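Local coordinates for phospholethanolamine N-methyltransferase 2 (PDB 4KRI), which probably methylates phosphomonomethylethanolamine, using S-adenosylmethionine as methyl donor, in the nematode pathway to phosphocholine, at residues 200-214 against 233-245. Numbering follows the deposited sequence.
Sequences NFISPGGWNQNLAIL and IGGGARQAASEFG. With SAH (S-adenosyl-L-homocysteine), chain D; 1SH (2-(methylamino)ethyl dihydrogen phosphate), chain E.
The carbonyl oxygen of W207 accepts two N-H groups from opposite faces of its plane: L211 N, one turn on in its own helix, and the side-chain amide of Q239, whose NE2 lies 3.0 Å from W207 O in a nearly straight bond. Q239 belongs to helix 235-244, which follows the glycine-rich turn of the Rossmann-like methyltransferase fold; helix 206-214 crosses it at -59°. The glutamine is a knob among W207, N210, L211 and L214: CG lies opposite the backbone N (chi1 -179°) and the chain runs on extended, which carries the amide across to helix 206-214, where both of its ends are used. Its OE1 receives N210 ND2 at 2.6 Å, nearly along the C=O axis and with the two amide planes only 11° apart. Held at both ends, the amide has its rotation fixed, and NE2 also sits over one face of the W207 indole, 3.1 Å above the plane. CG of the same residue makes a CH-pi contact with the six-membered ring, while the carboxylate of E243 meets the indole at its edge. N210 ND2 further donates to a water, and its OD1 is bonded to R296 of strand 290-296.

Farther along, L211 CD1 and L214 CB pack against F244 CE2. At the other end, F201 is sandwiched: the backbone of G206 and W207 lies over one face and G235 CA over the other, 4.1 Å from the ring centroid. The F201 ring and N200 O close in on the side of G235 where a side chain would project, which suits glycine; N200 O also takes a weak bond from G235 N. The 200-203 loop thereby reaches the cofactor product: I202 N and S203 OG donate to separate carboxylate oxygens of S-adenosylhomocysteine, and a water donates to both OXT, at 2.7 Å, and N200 O.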
loop_
_atom_site.group_PDB
_atom_site.type_symbol
_atom_site.label_atom_id
_atom_site.label_comp_id
_atom_site.label_asym_id
_atom_site.label_seq_id
_atom_site.Cartn_x
_atom_site.Cartn_y
_atom_site.Cartn_z
ATOM N N ASN A 200 -2.696 2.914 16.582
ATOM C CA ASN A 200 -2.400 2.089 15.398
ATOM C C ASN A 200 -3.570 1.792 14.466
ATOM O O ASN A 200 -3.399 1.066 13.485
ATOM C CB ASN A 200 -1.702 0.772 15.772
ATOM C CG ASN A 200 -0.491 0.983 16.666
ATOM O OD1 ASN A 200 0.530 1.521 16.236
ATOM N ND2 ASN A 200 -0.593 0.536 17.910
ATOM N N PHE A 201 -4.739 2.359 14.746
ATOM C CA PHE A 201 -5.915 2.092 13.925
ATOM C C PHE A 201 -6.489 3.332 13.257
ATOM O O PHE A 201 -6.484 4.417 13.838
ATOM C CB PHE A 201 -7.000 1.409 14.765
ATOM C CG PHE A 201 -6.699 -0.025 15.055
ATOM C CD1 PHE A 201 -7.069 -1.015 14.153
ATOM C CD2 PHE A 201 -6.011 -0.383 16.203
ATOM C CE1 PHE A 201 -6.772 -2.355 14.405
ATOM C CE2 PHE A 201 -5.706 -1.721 16.461
ATOM C CZ PHE A 201 -6.092 -2.705 15.561
ATOM N N ILE A 202 -7.013 3.142 12.044
ATOM C CA ILE A 202 -7.714 4.198 11.319
ATOM C C ILE A 202 -9.120 3.687 10.987
ATOM O O ILE A 202 -9.730 4.103 10.013
ATOM C CB ILE A 202 -6.976 4.593 10.001
ATOM C CG1 ILE A 202 -5.481 4.741 10.254
ATOM C CG2 ILE A 202 -7.529 5.917 9.429
ATOM C CD1 ILE A 202 -5.153 5.921 11.155
ATOM N N SER A 203 -9.631 2.772 11.807
ATOM C CA SER A 203 -10.924 2.151 11.556
ATOM C C SER A 203 -11.780 2.173 12.815
ATOM O O SER A 203 -11.254 2.135 13.932
ATOM C CB SER A 203 -10.734 0.711 11.082
ATOM O OG SER A 203 -9.881 0.020 11.982
ATOM N N PRO A 204 -13.104 2.242 12.637
ATOM C CA PRO A 204 -14.079 2.291 13.729
ATOM C C PRO A 204 -13.823 1.238 14.798
ATOM O O PRO A 204 -13.669 0.048 14.483
ATOM C CB PRO A 204 -15.397 1.962 13.017
ATOM C CG PRO A 204 -15.232 2.533 11.663
ATOM C CD PRO A 204 -13.753 2.376 11.317
ATOM N N GLY A 205 -13.750 1.686 16.045
ATOM C CA GLY A 205 -13.735 0.782 17.180
ATOM C C GLY A 205 -12.364 0.338 17.657
ATOM O O GLY A 205 -12.260 -0.322 18.691
ATOM N N GLY A 206 -11.323 0.686 16.907
ATOM C CA GLY A 206 -9.959 0.392 17.309
ATOM C C GLY A 206 -9.686 -1.077 17.588
ATOM O O GLY A 206 -10.249 -1.958 16.932
ATOM N N TRP A 207 -8.828 -1.338 18.573
ATOM C CA TRP A 207 -8.297 -2.692 18.814
ATOM C C TRP A 207 -9.410 -3.696 19.131
ATOM O O TRP A 207 -9.469 -4.771 18.548
ATOM C CB TRP A 207 -7.281 -2.664 19.966
ATOM C CG TRP A 207 -6.898 -4.043 20.507
ATOM C CD1 TRP A 207 -7.633 -4.835 21.356
ATOM C CD2 TRP A 207 -5.683 -4.750 20.258
ATOM N NE1 TRP A 207 -6.952 -5.996 21.626
ATOM C CE2 TRP A 207 -5.750 -5.969 20.969
ATOM C CE3 TRP A 207 -4.547 -4.477 19.497
ATOM C CZ2 TRP A 207 -4.723 -6.913 20.933
ATOM C CZ3 TRP A 207 -3.529 -5.411 19.465
ATOM C CH2 TRP A 207 -3.620 -6.614 20.181
ATOM N N ASN A 208 -10.294 -3.350 20.059
ATOM C CA ASN A 208 -11.334 -4.286 20.459
ATOM C C ASN A 208 -12.260 -4.644 19.304
ATOM O O ASN A 208 -12.701 -5.788 19.182
ATOM C CB ASN A 208 -12.160 -3.728 21.617
ATOM C CG ASN A 208 -11.394 -3.703 22.917
ATOM O OD1 ASN A 208 -10.465 -4.487 23.113
ATOM N ND2 ASN A 208 -11.792 -2.816 23.823
ATOM N N GLN A 209 -12.572 -3.669 18.459
ATOM C CA GLN A 209 -13.502 -3.948 17.372
ATOM C C GLN A 209 -12.822 -4.782 16.306
ATOM O O GLN A 209 -13.421 -5.709 15.762
ATOM C CB GLN A 209 -14.059 -2.668 16.752
ATOM C CG GLN A 209 -15.088 -2.926 15.654
ATOM C CD GLN A 209 -16.361 -3.596 16.171
ATOM O OE1 GLN A 209 -16.915 -3.193 17.192
ATOM N NE2 GLN A 209 -16.835 -4.617 15.456
ATOM N N ASN A 210 -11.577 -4.456 15.997
ATOM C CA ASN A 210 -10.872 -5.247 15.002
ATOM C C ASN A 210 -10.720 -6.702 15.434
ATOM O O ASN A 210 -10.775 -7.613 14.604
ATOM C CB ASN A 210 -9.521 -4.639 14.646
ATOM C CG ASN A 210 -9.006 -5.152 13.328
ATOM O OD1 ASN A 210 -9.574 -4.843 12.276
ATOM N ND2 ASN A 210 -7.961 -5.968 13.372
ATOM N N LEU A 211 -10.558 -6.935 16.731
ATOM C CA LEU A 211 -10.431 -8.310 17.205
ATOM C C LEU A 211 -11.741 -9.066 17.001
ATOM O O LEU A 211 -11.744 -10.236 16.618
ATOM C CB LEU A 211 -10.031 -8.349 18.682
ATOM C CG LEU A 211 -9.813 -9.740 19.271
ATOM C CD1 LEU A 211 -8.613 -10.408 18.601
ATOM C CD2 LEU A 211 -9.609 -9.662 20.773
ATOM N N ALA A 212 -12.855 -8.391 17.258
ATOM C CA ALA A 212 -14.168 -9.001 17.074
ATOM C C ALA A 212 -14.382 -9.360 15.601
ATOM O O ALA A 212 -14.924 -10.416 15.291
ATOM C CB ALA A 212 -15.261 -8.063 17.576
ATOM N N ILE A 213 -13.933 -8.488 14.699
ATOM C CA ILE A 213 -14.048 -8.754 13.264
ATOM C C ILE A 213 -13.162 -9.927 12.835
ATOM O O ILE A 213 -13.603 -10.801 12.084
ATOM C CB ILE A 213 -13.715 -7.494 12.446
ATOM C CG1 ILE A 213 -14.714 -6.398 12.809
ATOM C CG2 ILE A 213 -13.748 -7.770 10.950
ATOM C CD1 ILE A 213 -14.590 -5.178 11.986
ATOM N N LEU A 214 -11.923 -9.967 13.320
ATOM C CA LEU A 214 -11.015 -11.063 12.967
ATOM C C LEU A 214 -11.572 -12.425 13.359
ATOM O O LEU A 214 -11.359 -13.420 12.662
ATOM C CB LEU A 214 -9.655 -10.878 13.637
ATOM C CG LEU A 214 -8.782 -9.815 12.982
ATOM C CD1 LEU A 214 -7.478 -9.643 13.774
ATOM C CD2 LEU A 214 -8.490 -10.189 11.531
ATOM N N ILE A 233 -1.958 2.323 9.016
ATOM C CA ILE A 233 -0.752 2.428 9.833
ATOM C C ILE A 233 -0.411 1.141 10.577
ATOM O O ILE A 233 0.494 1.125 11.419
ATOM C CB ILE A 233 -0.784 3.633 10.795
ATOM C CG1 ILE A 233 -1.935 3.517 11.792
ATOM C CG2 ILE A 233 -0.864 4.934 10.015
ATOM C CD1 ILE A 233 -1.940 4.656 12.809
ATOM N N GLY A 234 -1.123 0.061 10.248
ATOM C CA GLY A 234 -0.620 -1.273 10.557
ATOM C C GLY A 234 -1.241 -2.001 11.741
ATOM O O GLY A 234 -0.939 -3.178 11.972
ATOM N N GLY A 235 -2.089 -1.314 12.497
ATOM C CA GLY A 235 -2.640 -1.881 13.716
ATOM C C GLY A 235 -3.317 -3.225 13.547
ATOM O O GLY A 235 -3.118 -4.136 14.361
ATOM N N GLY A 236 -4.104 -3.354 12.489
ATOM C CA GLY A 236 -4.804 -4.598 12.207
ATOM C C GLY A 236 -3.875 -5.736 11.834
ATOM O O GLY A 236 -4.047 -6.867 12.311
ATOM N N ALA A 237 -2.899 -5.461 10.968
ATOM C CA ALA A 237 -1.951 -6.497 10.586
ATOM C C ALA A 237 -1.146 -6.960 11.787
ATOM O O ALA A 237 -0.918 -8.162 11.979
ATOM C CB ALA A 237 -1.014 -6.006 9.485
ATOM N N ARG A 238 -0.688 -5.999 12.584
ATOM C CA ARG A 238 0.110 -6.313 13.754
ATOM C C ARG A 238 -0.692 -7.137 14.761
ATOM O O ARG A 238 -0.149 -8.024 15.427
ATOM C CB ARG A 238 0.651 -5.019 14.387
ATOM C CG ARG A 238 1.702 -4.311 13.509
ATOM C CD ARG A 238 3.007 -5.087 13.461
ATOM N NE ARG A 238 3.559 -5.196 14.814
ATOM C CZ ARG A 238 4.179 -4.211 15.453
ATOM N NH1 ARG A 238 4.362 -3.034 14.862
ATOM N NH2 ARG A 238 4.628 -4.399 16.689
ATOM N N GLN A 239 -1.984 -6.842 14.859
ATOM C CA GLN A 239 -2.881 -7.576 15.751
ATOM C C GLN A 239 -3.165 -9.002 15.273
ATOM O O GLN A 239 -3.207 -9.940 16.073
ATOM C CB GLN A 239 -4.204 -6.825 15.881
ATOM C CG GLN A 239 -5.195 -7.499 16.800
ATOM C CD GLN A 239 -6.512 -6.747 16.829
ATOM O OE1 GLN A 239 -7.027 -6.365 15.784
ATOM N NE2 GLN A 239 -7.049 -6.524 18.020
ATOM N N ALA A 240 -3.372 -9.158 13.971
ATOM C CA ALA A 240 -3.548 -10.495 13.400
ATOM C C ALA A 240 -2.329 -11.366 13.693
ATOM O O ALA A 240 -2.454 -12.553 14.040
ATOM C CB ALA A 240 -3.813 -10.401 11.892
ATOM N N ALA A 241 -1.141 -10.776 13.577
ATOM C CA ALA A 241 0.073 -11.519 13.846
ATOM C C ALA A 241 0.206 -11.798 15.343
ATOM O O ALA A 241 0.515 -12.928 15.749
ATOM C CB ALA A 241 1.298 -10.764 13.335
ATOM N N SER A 242 -0.017 -10.788 16.178
ATOM C CA SER A 242 0.279 -10.981 17.603
ATOM C C SER A 242 -0.756 -11.855 18.314
ATOM O O SER A 242 -0.418 -12.593 19.238
ATOM C CB SER A 242 0.439 -9.646 18.329
ATOM O OG SER A 242 -0.774 -8.923 18.293
ATOM N N GLU A 243 -2.003 -11.789 17.868
ATOM C CA GLU A 243 -3.093 -12.516 18.521
ATOM C C GLU A 243 -3.291 -13.923 17.981
ATOM O O GLU A 243 -3.644 -14.836 18.731
ATOM C CB GLU A 243 -4.407 -11.747 18.361
ATOM C CG GLU A 243 -4.496 -10.498 19.211
ATOM C CD GLU A 243 -4.675 -10.816 20.688
ATOM O OE1 GLU A 243 -5.499 -11.704 21.022
ATOM O OE2 GLU A 243 -3.988 -10.178 21.515
ATOM N N PHE A 244 -3.094 -14.094 16.677
ATOM C CA PHE A 244 -3.346 -15.389 16.052
ATOM C C PHE A 244 -2.103 -16.050 15.476
ATOM O O PHE A 244 -2.163 -17.199 15.039
ATOM C CB PHE A 244 -4.416 -15.242 14.967
ATOM C CG PHE A 244 -5.735 -14.747 15.489
ATOM C CD1 PHE A 244 -6.676 -15.638 15.982
ATOM C CD2 PHE A 244 -6.034 -13.388 15.492
ATOM C CE1 PHE A 244 -7.889 -15.189 16.469
ATOM C CE2 PHE A 244 -7.242 -12.933 15.975
ATOM C CZ PHE A 244 -8.176 -13.835 16.459
ATOM N N GLY A 245 -0.976 -15.343 15.460
ATOM C CA GLY A 245 0.247 -15.929 14.934
ATOM C C GLY A 245 0.230 -16.083 13.422
ATOM O O GLY A 245 0.953 -16.917 12.863
HETATM N N SAH D . -7.213 -1.263 7.579
HETATM C CA SAH D . -6.624 -0.160 8.381
HETATM C CB SAH D . -6.630 1.177 7.541
HETATM C CG SAH D . -7.983 1.801 7.217
HETATM S SD SAH D . -7.829 3.306 6.202
HETATM C C SAH D . -7.265 -0.051 9.708
HETATM O O SAH D . -8.105 -0.869 10.057
HETATM O OXT SAH D . -6.790 0.712 10.533
HETATM C "C5'" SAH D . -7.988 2.823 4.472
HETATM C "C4'" SAH D . -6.763 2.562 3.797
HETATM O "O4'" SAH D . -7.065 1.977 2.502
HETATM C "C3'" SAH D . -6.052 3.826 3.497
HETATM O "O3'" SAH D . -4.786 3.787 4.121
HETATM C "C2'" SAH D . -5.904 3.865 2.042
HETATM O "O2'" SAH D . -4.669 4.403 1.630
HETATM C "C1'" SAH D . -6.052 2.429 1.661
HETATM N N9 SAH D . -6.386 2.234 0.208
HETATM C C8 SAH D . -7.413 2.791 -0.475
HETATM N N7 SAH D . -7.398 2.306 -1.720
HETATM C C5 SAH D . -6.379 1.428 -1.830
HETATM C C6 SAH D . -5.902 0.639 -2.885
HETATM N N6 SAH D . -6.495 0.666 -4.129
HETATM N N1 SAH D . -4.831 -0.149 -2.649
HETATM C C2 SAH D . -4.240 -0.188 -1.451
HETATM N N3 SAH D . -4.678 0.552 -0.416
HETATM C C4 SAH D . -5.731 1.374 -0.583
HETATM O O4 1SH E . -15.225 8.531 8.460
HETATM P P1 1SH E . -14.244 9.193 7.495
HETATM O O1 1SH E . -14.866 9.495 6.190
HETATM O O3 1SH E . -13.692 10.517 8.147
HETATM O O2 1SH E . -13.055 8.180 7.226
HETATM C C1 1SH E . -12.415 7.654 8.268
HETATM C C2 1SH E . -11.440 6.529 7.951
HETATM N N1 1SH E . -11.994 5.303 7.446
HETATM C C3 1SH E . -10.915 4.467 7.063
HETATM O O HOH W 1 -4.126 1.318 10.767
HETATM O O HOH W 2 -6.311 -7.447 11.344
#